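Local coordinates for galactose-binding-like protein (Bacteroides thetaiotaomicron, PDB 7M1B), which probably binds sugars as a SusE-like, galactose-binding-like protein, and may share a degradative capacity proposed for its family, at residues E203-T208 with M262-Q267; D222-T227 with Y243-D248; S269-W274 with L374-T379; E291-G296 with W310-D315. One frame throughout, in Å; residues are numbered along the deposited sequence.

Contact 1: residues E203-T208 with M262-Q267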
loop_
_atom_site.group_PDB
_atom_site.type_symbol
_atom_site.label_atom_id
_atom_site.label_comp_id
_atom_site.label_asym_id
_atom_site.label_seq_id
_atom_site.Cartn_x
_atom_site.Cartn_y
_atom_site.Cartn_z
ATOM N N GLU A 203 5.682 1.536 12.445
ATOM C CA GLU A 203 4.863 1.922 13.585
ATOM C C GLU A 203 3.479 2.209 13.037
ATOM O O GLU A 203 3.358 2.547 11.874
ATOM C CB GLU A 203 5.456 3.156 14.289
ATOM C CG GLU A 203 5.411 4.458 13.481
ATOM C CD GLU A 203 6.195 5.642 14.038
ATOM O OE1 GLU A 203 5.570 6.725 14.219
ATOM O OE2 GLU A 203 7.451 5.525 14.205
ATOM N N LYS A 204 2.471 2.281 13.946
ATOM C CA LYS A 204 1.170 2.770 13.524
ATOM C C LYS A 204 1.310 4.287 13.375
ATOM O O LYS A 204 1.627 4.999 14.365
ATOM C CB LYS A 204 0.153 2.444 14.637
ATOM C CG LYS A 204 -1.278 2.818 14.259
ATOM C CD LYS A 204 -2.163 2.417 15.481
ATOM C CE LYS A 204 -3.541 2.981 15.452
ATOM N NZ LYS A 204 -4.253 2.321 16.573
ATOM N N LEU A 205 1.016 4.849 12.175
ATOM C CA LEU A 205 1.167 6.279 12.004
ATOM C C LEU A 205 0.099 6.991 12.861
ATOM O O LEU A 205 -1.045 6.522 12.985
ATOM C CB LEU A 205 1.047 6.634 10.535
ATOM C CG LEU A 205 2.097 5.971 9.648
ATOM C CD1 LEU A 205 1.875 6.422 8.223
ATOM C CD2 LEU A 205 3.505 6.320 10.147
ATOM N N ASP A 206 0.451 8.164 13.363
ATOM C CA ASP A 206 -0.398 8.927 14.302
ATOM C C ASP A 206 -1.721 9.308 13.625
ATOM O O ASP A 206 -1.786 10.192 12.777
ATOM C CB ASP A 206 0.393 10.189 14.639
ATOM C CG ASP A 206 -0.310 11.112 15.672
ATOM O OD1 ASP A 206 -1.507 10.897 15.946
ATOM O OD2 ASP A 206 0.323 12.133 16.066
ATOM N N LEU A 207 -2.798 8.646 14.068
ATOM C CA LEU A 207 -4.108 8.817 13.475
ATOM C C LEU A 207 -4.637 10.244 13.615
ATOM O O LEU A 207 -5.506 10.684 12.829
ATOM C CB LEU A 207 -5.089 7.796 14.060
ATOM C CG LEU A 207 -4.848 6.363 13.562
ATOM C CD1 LEU A 207 -5.595 5.328 14.425
ATOM C CD2 LEU A 207 -5.236 6.182 12.062
ATOM N N THR A 208 -4.226 10.950 14.689
ATOM C CA THR A 208 -4.798 12.258 14.931
ATOM C C THR A 208 -4.348 13.302 13.927
ATOM O O THR A 208 -5.103 14.279 13.729
ATOM C CB THR A 208 -4.385 12.771 16.328
ATOM O OG1 THR A 208 -3.004 13.160 16.371
ATOM C CG2 THR A 208 -4.619 11.790 17.447
ATOM N N MET A 262 -2.303 12.257 5.355
ATOM C CA MET A 262 -1.781 11.545 6.531
ATOM C C MET A 262 -1.217 12.520 7.594
ATOM O O MET A 262 -1.073 12.149 8.749
ATOM C CB MET A 262 -0.696 10.546 6.159
ATOM C CG MET A 262 -1.274 9.397 5.218
ATOM S SD MET A 262 -0.128 7.978 5.264
ATOM C CE MET A 262 1.272 8.733 4.441
ATOM N N GLY A 263 -0.952 13.769 7.205
ATOM C CA GLY A 263 -0.452 14.795 8.095
ATOM C C GLY A 263 1.052 14.685 8.402
ATOM O O GLY A 263 1.611 15.506 9.174
ATOM N N GLN A 264 1.725 13.807 7.664
ATOM C CA GLN A 264 3.166 13.656 7.742
ATOM C C GLN A 264 3.562 12.800 6.551
ATOM O O GLN A 264 2.698 12.125 5.952
ATOM C CB GLN A 264 3.627 12.930 8.997
ATOM C CG GLN A 264 2.998 11.571 9.206
ATOM C CD GLN A 264 3.613 10.864 10.404
ATOM O OE1 GLN A 264 4.818 11.013 10.685
ATOM N NE2 GLN A 264 2.751 10.138 11.144
ATOM N N THR A 265 4.869 12.757 6.296
ATOM C CA THR A 265 5.368 11.913 5.206
ATOM C C THR A 265 5.933 10.618 5.784
ATOM O O THR A 265 6.641 10.651 6.788
ATOM C CB THR A 265 6.457 12.665 4.450
ATOM O OG1 THR A 265 5.811 13.833 3.902
ATOM C CG2 THR A 265 6.982 11.861 3.267
ATOM N N ALA A 266 5.711 9.502 5.100
ATOM C CA ALA A 266 6.168 8.211 5.612
ATOM C C ALA A 266 6.460 7.250 4.471
ATOM O O ALA A 266 5.841 7.328 3.434
ATOM C CB ALA A 266 5.126 7.626 6.560
ATOM N N GLN A 267 7.373 6.308 4.733
ATOM C CA GLN A 267 7.575 5.111 3.934
ATOM C C GLN A 267 6.584 4.075 4.434
ATOM O O GLN A 267 6.653 3.693 5.600
ATOM C CB GLN A 267 9.042 4.614 4.101
ATOM C CG GLN A 267 9.426 3.559 3.052
ATOM C CD GLN A 267 9.464 4.042 1.618
ATOM O OE1 GLN A 267 10.046 5.074 1.268
ATOM N NE2 GLN A 267 8.855 3.255 0.751
HETATM O O HOH W 1 3.452 8.566 13.630
HETATM O O HOH W 2 0.171 10.607 10.679
#

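Contact 2: residues D222-T227 with Y243-D248. With EDO (1,2-ethanediol), chain B.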
loop_
_atom_site.group_PDB
_atom_site.type_symbol
_atom_site.label_atom_id
_atom_site.label_comp_id
_atom_site.label_asym_id
_atom_site.label_seq_id
_atom_site.Cartn_x
_atom_site.Cartn_y
_atom_site.Cartn_z
ATOM N N ASP A 222 -19.172 12.650 3.412
ATOM C CA ASP A 222 -19.727 13.351 4.589
ATOM C C ASP A 222 -21.240 13.110 4.729
ATOM O O ASP A 222 -21.952 13.873 5.433
ATOM C CB ASP A 222 -19.447 14.875 4.495
ATOM C CG ASP A 222 -20.166 15.546 3.367
ATOM O OD1 ASP A 222 -20.629 14.812 2.478
ATOM O OD2 ASP A 222 -20.223 16.807 3.403
ATOM N N ASN A 223 -21.712 11.954 4.279
ATOM C CA ASN A 223 -23.123 11.641 4.420
ATOM C C ASN A 223 -23.363 11.060 5.838
ATOM O O ASN A 223 -22.462 10.574 6.558
ATOM C CB ASN A 223 -23.540 10.625 3.343
ATOM C CG ASN A 223 -25.040 10.621 3.045
ATOM O OD1 ASN A 223 -25.819 11.405 3.641
ATOM N ND2 ASN A 223 -25.468 9.741 2.154
ATOM N N ALA A 224 -24.643 11.116 6.279
ATOM C CA ALA A 224 -25.195 10.387 7.421
ATOM C C ALA A 224 -24.476 10.808 8.712
ATOM O O ALA A 224 -24.221 9.996 9.613
ATOM C CB ALA A 224 -25.168 8.875 7.223
ATOM N N GLY A 225 -24.047 12.076 8.758
ATOM C CA GLY A 225 -23.591 12.650 10.010
ATOM C C GLY A 225 -22.130 12.440 10.314
ATOM O O GLY A 225 -21.662 12.909 11.327
ATOM N N HIS A 226 -21.355 11.898 9.337
ATOM C CA HIS A 226 -19.945 11.669 9.628
ATOM C C HIS A 226 -19.094 12.336 8.542
ATOM O O HIS A 226 -19.611 13.133 7.752
ATOM C CB HIS A 226 -19.591 10.162 9.802
ATOM C CG HIS A 226 -19.877 9.572 11.144
ATOM N ND1 HIS A 226 -18.854 9.438 12.110
ATOM C CD2 HIS A 226 -20.973 8.984 11.652
ATOM C CE1 HIS A 226 -19.355 8.824 13.170
ATOM N NE2 HIS A 226 -20.668 8.522 12.899
ATOM N N THR A 227 -17.785 12.205 8.645
ATOM C CA THR A 227 -16.876 12.707 7.627
ATOM C C THR A 227 -15.818 11.674 7.299
ATOM O O THR A 227 -15.642 10.668 7.988
ATOM C CB THR A 227 -16.203 14.051 7.961
ATOM O OG1 THR A 227 -15.146 13.754 8.897
ATOM C CG2 THR A 227 -17.180 15.072 8.471
ATOM N N TYR A 243 -18.543 5.180 10.926
ATOM C CA TYR A 243 -18.285 4.961 9.504
ATOM C C TYR A 243 -17.973 6.329 8.893
ATOM O O TYR A 243 -18.165 7.355 9.510
ATOM C CB TYR A 243 -19.595 4.517 8.786
ATOM C CG TYR A 243 -20.836 5.315 9.137
ATOM C CD1 TYR A 243 -21.112 6.589 8.559
ATOM C CD2 TYR A 243 -21.793 4.797 10.007
ATOM C CE1 TYR A 243 -22.241 7.332 8.913
ATOM C CE2 TYR A 243 -22.906 5.524 10.374
ATOM C CZ TYR A 243 -23.179 6.752 9.766
ATOM O OH TYR A 243 -24.274 7.417 10.192
ATOM N N ALA A 244 -17.372 6.286 7.691
ATOM C CA ALA A 244 -17.479 7.410 6.740
ATOM C C ALA A 244 -18.368 6.893 5.604
ATOM O O ALA A 244 -18.180 5.766 5.085
ATOM C CB ALA A 244 -16.122 7.820 6.182
ATOM N N HIS A 245 -19.322 7.706 5.158
ATOM C CA HIS A 245 -20.417 7.214 4.300
ATOM C C HIS A 245 -20.568 8.154 3.121
ATOM O O HIS A 245 -20.599 9.375 3.307
ATOM C CB HIS A 245 -21.734 7.289 5.123
ATOM C CG HIS A 245 -22.858 6.475 4.561
ATOM N ND1 HIS A 245 -23.443 6.721 3.306
ATOM C CD2 HIS A 245 -23.568 5.464 5.104
ATOM C CE1 HIS A 245 -24.425 5.829 3.128
ATOM N NE2 HIS A 245 -24.567 5.107 4.245
ATOM N N GLY A 246 -20.470 7.522 1.900
ATOM C CA GLY A 246 -20.717 8.324 0.695
ATOM C C GLY A 246 -22.178 8.456 0.277
ATOM O O GLY A 246 -23.085 8.298 1.078
ATOM N N TYR A 247 -22.332 8.979 -0.945
ATOM C CA TYR A 247 -23.635 9.120 -1.588
ATOM C C TYR A 247 -23.798 8.108 -2.701
ATOM O O TYR A 247 -22.828 7.750 -3.281
ATOM C CB TYR A 247 -23.794 10.560 -2.083
ATOM C CG TYR A 247 -23.668 11.613 -1.000
ATOM C CD1 TYR A 247 -24.789 12.000 -0.276
ATOM C CD2 TYR A 247 -22.406 12.061 -0.541
ATOM C CE1 TYR A 247 -24.701 12.933 0.756
ATOM C CE2 TYR A 247 -22.284 12.995 0.481
ATOM C CZ TYR A 247 -23.428 13.351 1.185
ATOM O OH TYR A 247 -23.275 14.233 2.203
ATOM N N ASP A 248 -25.054 7.812 -3.070
ATOM C CA ASP A 248 -25.312 6.914 -4.162
ATOM C C ASP A 248 -24.843 7.513 -5.475
ATOM O O ASP A 248 -25.121 8.687 -5.801
ATOM C CB ASP A 248 -26.814 6.733 -4.244
ATOM C CG ASP A 248 -27.421 5.828 -3.223
ATOM O OD1 ASP A 248 -26.745 4.948 -2.677
ATOM O OD2 ASP A 248 -28.634 5.862 -3.185
HETATM C C1 EDO B . -26.657 4.980 8.772
HETATM O O1 EDO B . -26.960 3.677 9.260
HETATM C C2 EDO B . -25.816 4.885 7.549
HETATM O O2 EDO B . -26.089 3.788 6.623
HETATM O O HOH W 3 -19.714 10.126 6.557
HETATM O O HOH W 4 -25.314 14.806 3.939
#

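Contact 3: residues S269-W274 with L374-T379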
loop_
_atom_site.group_PDB
_atom_site.type_symbol
_atom_site.label_atom_id
_atom_site.label_comp_id
_atom_site.label_asym_id
_atom_site.label_seq_id
_atom_site.Cartn_x
_atom_site.Cartn_y
_atom_site.Cartn_z
ATOM N N SER A 269 4.404 0.576 4.943
ATOM C CA SER A 269 4.537 -0.867 4.998
ATOM C C SER A 269 3.232 -1.571 4.654
ATOM O O SER A 269 3.221 -2.464 3.835
ATOM C CB SER A 269 5.106 -1.373 6.299
ATOM O OG SER A 269 4.286 -0.914 7.400
ATOM N N ARG A 270 2.173 -1.246 5.372
ATOM C CA ARG A 270 0.907 -1.960 5.202
ATOM C C ARG A 270 -0.212 -1.137 5.843
ATOM O O ARG A 270 0.061 -0.106 6.480
ATOM C CB ARG A 270 1.070 -3.284 5.983
ATOM C CG ARG A 270 1.175 -3.112 7.494
ATOM C CD ARG A 270 1.499 -4.471 8.182
ATOM N NE ARG A 270 1.504 -4.348 9.648
ATOM C CZ ARG A 270 0.470 -4.400 10.510
ATOM N NH1 ARG A 270 -0.780 -4.596 10.111
ATOM N NH2 ARG A 270 0.722 -4.245 11.799
ATOM N N PHE A 271 -1.468 -1.503 5.547
ATOM C CA PHE A 271 -2.563 -0.877 6.267
ATOM C C PHE A 271 -3.617 -1.939 6.563
ATOM O O PHE A 271 -3.604 -3.036 6.001
ATOM C CB PHE A 271 -3.137 0.300 5.440
ATOM C CG PHE A 271 -3.908 -0.063 4.185
ATOM C CD1 PHE A 271 -3.255 -0.400 2.983
ATOM C CD2 PHE A 271 -5.293 -0.239 4.246
ATOM C CE1 PHE A 271 -3.989 -0.753 1.841
ATOM C CE2 PHE A 271 -6.018 -0.585 3.103
ATOM C CZ PHE A 271 -5.369 -0.920 1.901
ATOM N N THR A 272 -4.495 -1.586 7.513
ATOM C CA THR A 272 -5.598 -2.448 7.922
ATOM C C THR A 272 -6.895 -1.679 7.636
ATOM O O THR A 272 -6.976 -0.459 7.898
ATOM C CB THR A 272 -5.601 -2.808 9.413
ATOM O OG1 THR A 272 -4.291 -3.319 9.664
ATOM C CG2 THR A 272 -6.643 -3.834 9.787
ATOM N N SER A 273 -7.895 -2.371 7.042
ATOM C CA SER A 273 -9.145 -1.731 6.596
ATOM C C SER A 273 -10.300 -2.464 7.280
ATOM O O SER A 273 -10.322 -3.711 7.363
ATOM C CB SER A 273 -9.282 -1.948 5.066
ATOM O OG SER A 273 -10.481 -1.341 4.659
ATOM N N TRP A 274 -11.213 -1.689 7.905
ATOM C CA TRP A 274 -12.446 -2.258 8.422
ATOM C C TRP A 274 -13.669 -1.751 7.693
ATOM O O TRP A 274 -13.778 -0.555 7.462
ATOM C CB TRP A 274 -12.656 -1.873 9.898
ATOM C CG TRP A 274 -11.713 -2.597 10.822
ATOM C CD1 TRP A 274 -12.043 -3.679 11.585
ATOM C CD2 TRP A 274 -10.396 -2.186 11.214
ATOM N NE1 TRP A 274 -11.011 -3.984 12.444
ATOM C CE2 TRP A 274 -9.985 -3.086 12.230
ATOM C CE3 TRP A 274 -9.497 -1.190 10.786
ATOM C CZ2 TRP A 274 -8.701 -3.024 12.818
ATOM C CZ3 TRP A 274 -8.261 -1.092 11.421
ATOM C CH2 TRP A 274 -7.865 -2.004 12.406
ATOM N N LEU A 374 -9.411 2.957 8.874
ATOM C CA LEU A 374 -8.187 2.614 8.109
ATOM C C LEU A 374 -6.987 2.963 8.992
ATOM O O LEU A 374 -6.967 4.095 9.545
ATOM C CB LEU A 374 -8.054 3.518 6.889
ATOM C CG LEU A 374 -9.084 3.310 5.802
ATOM C CD1 LEU A 374 -8.879 4.371 4.716
ATOM C CD2 LEU A 374 -8.903 1.894 5.227
ATOM N N TRP A 375 -6.180 1.947 9.328
ATOM C CA TRP A 375 -4.952 2.231 10.064
ATOM C C TRP A 375 -3.750 1.985 9.166
ATOM O O TRP A 375 -3.655 0.924 8.594
ATOM C CB TRP A 375 -4.854 1.325 11.297
ATOM C CG TRP A 375 -5.815 1.650 12.408
ATOM C CD1 TRP A 375 -6.780 2.621 12.386
ATOM C CD2 TRP A 375 -5.948 0.903 13.629
ATOM N NE1 TRP A 375 -7.475 2.566 13.571
ATOM C CE2 TRP A 375 -6.989 1.515 14.346
ATOM C CE3 TRP A 375 -5.227 -0.164 14.240
ATOM C CZ2 TRP A 375 -7.388 1.055 15.615
ATOM C CZ3 TRP A 375 -5.636 -0.577 15.497
ATOM C CH2 TRP A 375 -6.701 0.009 16.195
ATOM N N PHE A 376 -2.799 2.942 9.131
ATOM C CA PHE A 376 -1.629 2.850 8.243
ATOM C C PHE A 376 -0.383 2.590 9.104
ATOM O O PHE A 376 -0.273 3.159 10.191
ATOM C CB PHE A 376 -1.458 4.132 7.444
ATOM C CG PHE A 376 -2.311 4.166 6.200
ATOM C CD1 PHE A 376 -3.672 3.991 6.239
ATOM C CD2 PHE A 376 -1.678 4.215 4.945
ATOM C CE1 PHE A 376 -4.381 3.983 5.039
ATOM C CE2 PHE A 376 -2.399 4.225 3.767
ATOM C CZ PHE A 376 -3.737 3.959 3.828
ATOM N N TYR A 377 0.547 1.834 8.549
ATOM C CA TYR A 377 1.771 1.492 9.243
ATOM C C TYR A 377 2.939 1.874 8.382
ATOM O O TYR A 377 2.848 1.737 7.166
ATOM C CB TYR A 377 1.864 -0.002 9.589
ATOM C CG TYR A 377 0.807 -0.435 10.586
ATOM C CD1 TYR A 377 -0.494 -0.732 10.146
ATOM C CD2 TYR A 377 1.069 -0.482 11.944
ATOM C CE1 TYR A 377 -1.499 -1.083 11.036
ATOM C CE2 TYR A 377 0.083 -0.847 12.857
ATOM C CZ TYR A 377 -1.199 -1.150 12.396
ATOM O OH TYR A 377 -2.176 -1.530 13.279
ATOM N N GLY A 378 4.057 2.297 8.998
ATOM C CA GLY A 378 5.245 2.549 8.184
ATOM C C GLY A 378 6.277 3.281 9.065
ATOM O O GLY A 378 6.200 3.286 10.305
ATOM N N THR A 379 7.153 4.010 8.404
ATOM C CA THR A 379 8.243 4.709 9.068
ATOM C C THR A 379 8.153 6.188 8.691
ATOM O O THR A 379 8.405 6.531 7.537
ATOM C CB THR A 379 9.618 4.141 8.642
ATOM O OG1 THR A 379 9.662 2.699 8.814
ATOM C CG2 THR A 379 10.716 4.879 9.403
HETATM O O HOH W 5 -3.926 -3.187 12.473
#

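Contact 4: residues E291-G296 with W310-D315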
loop_
_atom_site.group_PDB
_atom_site.type_symbol
_atom_site.label_atom_id
_atom_site.label_comp_id
_atom_site.label_asym_id
_atom_site.label_seq_id
_atom_site.Cartn_x
_atom_site.Cartn_y
_atom_site.Cartn_z
ATOM N N GLU A 291 -12.569 -4.271 -4.755
ATOM C CA GLU A 291 -11.236 -4.030 -5.274
ATOM C C GLU A 291 -10.962 -2.540 -5.370
ATOM O O GLU A 291 -11.811 -1.730 -5.756
ATOM C CB GLU A 291 -11.056 -4.652 -6.657
ATOM C CG GLU A 291 -11.029 -6.166 -6.595
ATOM C CD GLU A 291 -10.582 -6.752 -7.941
ATOM O OE1 GLU A 291 -9.438 -6.443 -8.408
ATOM O OE2 GLU A 291 -11.346 -7.519 -8.530
ATOM N N TRP A 292 -9.720 -2.175 -5.067
ATOM C CA TRP A 292 -9.317 -0.786 -5.212
ATOM C C TRP A 292 -7.789 -0.726 -5.355
ATOM O O TRP A 292 -7.061 -1.707 -5.127
ATOM C CB TRP A 292 -9.787 0.010 -3.967
ATOM C CG TRP A 292 -9.087 -0.310 -2.658
ATOM C CD1 TRP A 292 -8.052 0.376 -2.051
ATOM C CD2 TRP A 292 -9.495 -1.343 -1.726
ATOM N NE1 TRP A 292 -7.730 -0.250 -0.868
ATOM C CE2 TRP A 292 -8.621 -1.275 -0.601
ATOM C CE3 TRP A 292 -10.481 -2.349 -1.747
ATOM C CZ2 TRP A 292 -8.723 -2.153 0.491
ATOM C CZ3 TRP A 292 -10.569 -3.229 -0.674
ATOM C CH2 TRP A 292 -9.720 -3.112 0.457
ATOM N N GLU A 293 -7.312 0.469 -5.672
ATOM C CA GLU A 293 -5.922 0.808 -5.635
ATOM C C GLU A 293 -5.689 1.903 -4.612
ATOM O O GLU A 293 -6.524 2.772 -4.450
ATOM C CB GLU A 293 -5.412 1.282 -6.979
ATOM C CG GLU A 293 -5.692 0.225 -8.071
ATOM C CD GLU A 293 -5.475 0.733 -9.478
ATOM O OE1 GLU A 293 -5.428 2.006 -9.679
ATOM O OE2 GLU A 293 -5.506 -0.140 -10.394
ATOM N N VAL A 294 -4.502 1.861 -4.001
ATOM C CA VAL A 294 -4.069 2.964 -3.145
ATOM C C VAL A 294 -2.973 3.731 -3.870
ATOM O O VAL A 294 -2.043 3.086 -4.375
ATOM C CB VAL A 294 -3.526 2.439 -1.800
ATOM C CG1 VAL A 294 -3.168 3.667 -0.942
ATOM C CG2 VAL A 294 -4.627 1.627 -1.076
ATOM N N TRP A 295 -3.149 5.057 -4.018
ATOM C CA TRP A 295 -2.185 5.914 -4.684
ATOM C C TRP A 295 -1.668 6.927 -3.689
ATOM O O TRP A 295 -2.333 7.239 -2.667
ATOM C CB TRP A 295 -2.926 6.655 -5.828
ATOM C CG TRP A 295 -3.251 5.752 -7.001
ATOM C CD1 TRP A 295 -4.158 4.709 -7.052
ATOM C CD2 TRP A 295 -2.611 5.788 -8.305
ATOM N NE1 TRP A 295 -4.163 4.144 -8.299
ATOM C CE2 TRP A 295 -3.262 4.812 -9.098
ATOM C CE3 TRP A 295 -1.701 6.652 -8.934
ATOM C CZ2 TRP A 295 -2.881 4.547 -10.438
ATOM C CZ3 TRP A 295 -1.319 6.398 -10.245
ATOM C CH2 TRP A 295 -1.931 5.386 -11.001
ATOM N N GLY A 296 -0.508 7.492 -3.984
ATOM C CA GLY A 296 -0.014 8.496 -3.026
ATOM C C GLY A 296 0.899 9.537 -3.672
ATOM O O GLY A 296 1.436 9.306 -4.772
ATOM N N TRP A 310 0.605 11.732 -9.035
ATOM C CA TRP A 310 0.240 10.649 -8.117
ATOM C C TRP A 310 0.932 9.357 -8.550
ATOM O O TRP A 310 1.029 9.094 -9.761
ATOM C CB TRP A 310 -1.291 10.453 -8.109
ATOM C CG TRP A 310 -2.001 11.584 -7.397
ATOM C CD1 TRP A 310 -2.512 12.743 -7.957
ATOM C CD2 TRP A 310 -2.412 11.586 -6.018
ATOM N NE1 TRP A 310 -3.150 13.498 -6.967
ATOM C CE2 TRP A 310 -3.086 12.797 -5.777
ATOM C CE3 TRP A 310 -2.185 10.675 -4.954
ATOM C CZ2 TRP A 310 -3.626 13.101 -4.502
ATOM C CZ3 TRP A 310 -2.682 11.000 -3.712
ATOM C CH2 TRP A 310 -3.366 12.180 -3.511
ATOM N N THR A 311 1.364 8.520 -7.579
ATOM C CA THR A 311 2.064 7.247 -7.789
ATOM C C THR A 311 1.206 6.123 -7.204
ATOM O O THR A 311 0.646 6.264 -6.080
ATOM C CB THR A 311 3.438 7.223 -7.081
ATOM O OG1 THR A 311 4.202 8.295 -7.620
ATOM C CG2 THR A 311 4.175 5.919 -7.258
ATOM N N LYS A 312 1.069 5.024 -7.933
ATOM C CA LYS A 312 0.338 3.890 -7.405
ATOM C C LYS A 312 1.177 3.128 -6.372
ATOM O O LYS A 312 2.388 2.840 -6.579
ATOM C CB LYS A 312 -0.113 2.960 -8.525
ATOM C CG LYS A 312 -1.160 1.954 -8.065
ATOM C CD LYS A 312 -1.713 1.115 -9.199
ATOM C CE LYS A 312 -1.061 -0.226 -9.276
ATOM N NZ LYS A 312 -1.710 -1.060 -10.328
ATOM N N LEU A 313 0.508 2.828 -5.233
ATOM C CA LEU A 313 1.199 2.172 -4.125
ATOM C C LEU A 313 0.759 0.735 -3.834
ATOM O O LEU A 313 1.537 0.017 -3.179
ATOM C CB LEU A 313 0.945 2.967 -2.826
ATOM C CG LEU A 313 1.152 4.478 -2.916
ATOM C CD1 LEU A 313 0.798 5.138 -1.571
ATOM C CD2 LEU A 313 2.577 4.911 -3.338
ATOM N N ALA A 314 -0.463 0.318 -4.208
ATOM C CA ALA A 314 -0.963 -1.020 -3.855
ATOM C C ALA A 314 -2.194 -1.303 -4.693
ATOM O O ALA A 314 -2.925 -0.378 -5.075
ATOM C CB ALA A 314 -1.366 -1.082 -2.391
ATOM N N ASP A 315 -2.328 -2.595 -5.053
ATOM C CA ASP A 315 -3.569 -3.142 -5.577
ATOM C C ASP A 315 -4.133 -3.985 -4.454
ATOM O O ASP A 315 -3.394 -4.774 -3.791
ATOM C CB ASP A 315 -3.291 -4.061 -6.765
ATOM C CG ASP A 315 -2.741 -3.317 -7.964
ATOM O OD1 ASP A 315 -3.435 -2.419 -8.498
ATOM O OD2 ASP A 315 -1.671 -3.711 -8.406
HETATM O O HOH W 6 -5.824 -2.718 -9.810
HETATM O O HOH W 7 -3.368 0.195 -12.224
#

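Contact 1: residues E203-T208 with M262-Q267
Leu205 and Asp206, just past the short strand 203-204, pass beside the corner that the chain turns at Gly263 and Gln264, and the two backbones are joined through water instead of by direct bonds. Leu205 does the apolar work. Its CD1 lies 3.8 Å from Ala266 CB and, on the other branch of the corner, 3.9 Å from Met262 SD. Gln264 supplies the polar half. With CG lodged between backbone N and carbonyl carbon (chi1 55°) and the chain extended beyond it, the amide is carried across to Leu205, where NE2 sits 3.9 Å from Leu205 CB. From there NE2 donates to two waters. Water 1, 3.0 Å from Gln264 NE2, also accepts from Asp206 N and donates to Glu203 OE1. Water 2, 2.7 Å from Gln264 NE2, donates to Asp206 O and Met262 O. The Asp206 carboxylate serves its own segment, OD1 closing an Asx turn onto Thr208 N. Backbone bonds from Leu205 to Phe376 and from Ala266 to Val352 anchor both segments in the β-sandwich. Water 2 spends both protons on carbonyl oxygens and therefore needs a donor as its third partner, which favours the amide rotation that presents NE2.

Contact 2: residues D222-T227 with Y243-D248
Asn223 and the ring face of Tyr247 form the tight part of this contact between a surface loop and the chain around strand 244-245. The Asn223 amide is stacked on the tyrosine ring with planes 15° apart, CG 3.3 Å from Tyr247 CE1, while CB makes a CH-pi contact with the same ring. CG stands anti to the backbone N (chi1 -158°), which lets ND2 reach Gly246 O at 3.0 Å. His245 ND1 meets that oxygen from the opposite face of its plane, and Asn223 N bonds to His245 O. Water 3, wedged between the backbones, donates to Asn223 O and accepts from His245 N. Tyr243 OH donates to Ala224 O at 2.6 Å, on a lone pair in the carbonyl plane, and the edge of His226, its ND1 held by Ser230, points at the Tyr243 face. On the looser solvent side a 1,2-ethanediol takes a weak bond through O2 from His245 NE2 at 3.1 Å; the diol is also hydrogen-bonded to Arg276. The exposed Tyr247 OH donates to Asp222 OD1 at 2.7 Å and accepts from water 4. The ND2 bond and the ring stack together fix the turn of the asparagine amide, while two donors satisfy Gly246 O.

Contact 3: residues S269-W274 with L374-T379
The guanidinium of Arg270 lies flat on the ring of Tyr377, a cation-pi stack with CZ 3.8 Å from the ring centroid and the planes 13° apart. CG lies between backbone N and carbonyl carbon (chi1 67°), and the chain, extended to NE, carries the guanidinium over the ring. On the other face of the sheet, Phe271 sets its CB over the centre of the Phe376 ring. Trp274 brings its edge to the Trp375 face, CH2 standing 3.7 Å from Trp375 CD2. These pairs ride on an antiparallel ladder in the β-sandwich of the galactose-binding-like fold. A classic beta bulge interrupts it where Ser269 and Arg270 both face Tyr377: Ser269 N bonds to Tyr377 O at 3.0 Å, and Tyr377 N to Arg270 O at 2.9 Å. A leucine in place of Arg270 would probably lose the flat stack and deprive Glu202 of its ion-pair mate. Glu202, in the second shell, takes Arg270 NE and Ser269 OG. Farther out, Phe343 and Phe345 pack on the ring of Phe271.

Contact 4: residues E291-G296 with W310-D315
Glu293 stands beside Asp315 at the start of an antiparallel ladder, part of the galactose-binding-like β-sandwich, that a classic beta bulge soon shifts by one residue. The two carboxylates point the same way, with Glu293 OE2 only 3.6 Å from Asp315 OD1. Lys312 probably eases that repulsion: its NZ makes a salt bridge to Asp315 OD1 at 2.9 Å and reaches Glu293 OE2 by a long ion pair and through water 7. Val294 O, at the bulge, accepts from Leu313 N at 2.7 Å and from Ala314 N at 3.2 Å. Trp295 returns to the charged face, where Lys312 CB lies 3.6 Å from the centroid of the six-membered ring. With CG opposite its backbone N (chi1 -166°), the lysine runs along the indole, then bends at chi3 (99°) to bring NZ to Asp315. Trp295 NE1 donates to Glu293 OE1 at 2.8 Å, in the ring plane. Replacing Trp295 with an alanine is likely to leave Glu293 OE1 without that donor and the lysine chain without the surface it lies on. Gly296 exchanges two backbone bonds with Thr311. Leu313 CD1 fills the side where a side chain would stand, and Gly296 C rests 3.5 Å from Trp310 CE3.

Overall arrangement
Followed from the N terminus, the chain first leaves strand 203-204 and returns at 262-267, closing a loop of 53 intervening residues in contact 1. Contact 2 closes a shorter excursion within that loop, at the surface, with nearest atoms about 11 Å from contact 1. Strand 256-274, which turns a corner in contact 1, continues into contact 3, which waits for 374-379 and so spans nearly a hundred residues. Contact 4, a local strand pairing, lies within this second loop. The two systems are in series yet touch where Glu203 N meets Gly378 O, between contacts 1 and 3. Within the second, Phe271 of contact 3 packs on Trp292 and Val294 of contact 4. Strand 370-380 also pairs with 203-204 and 244-245.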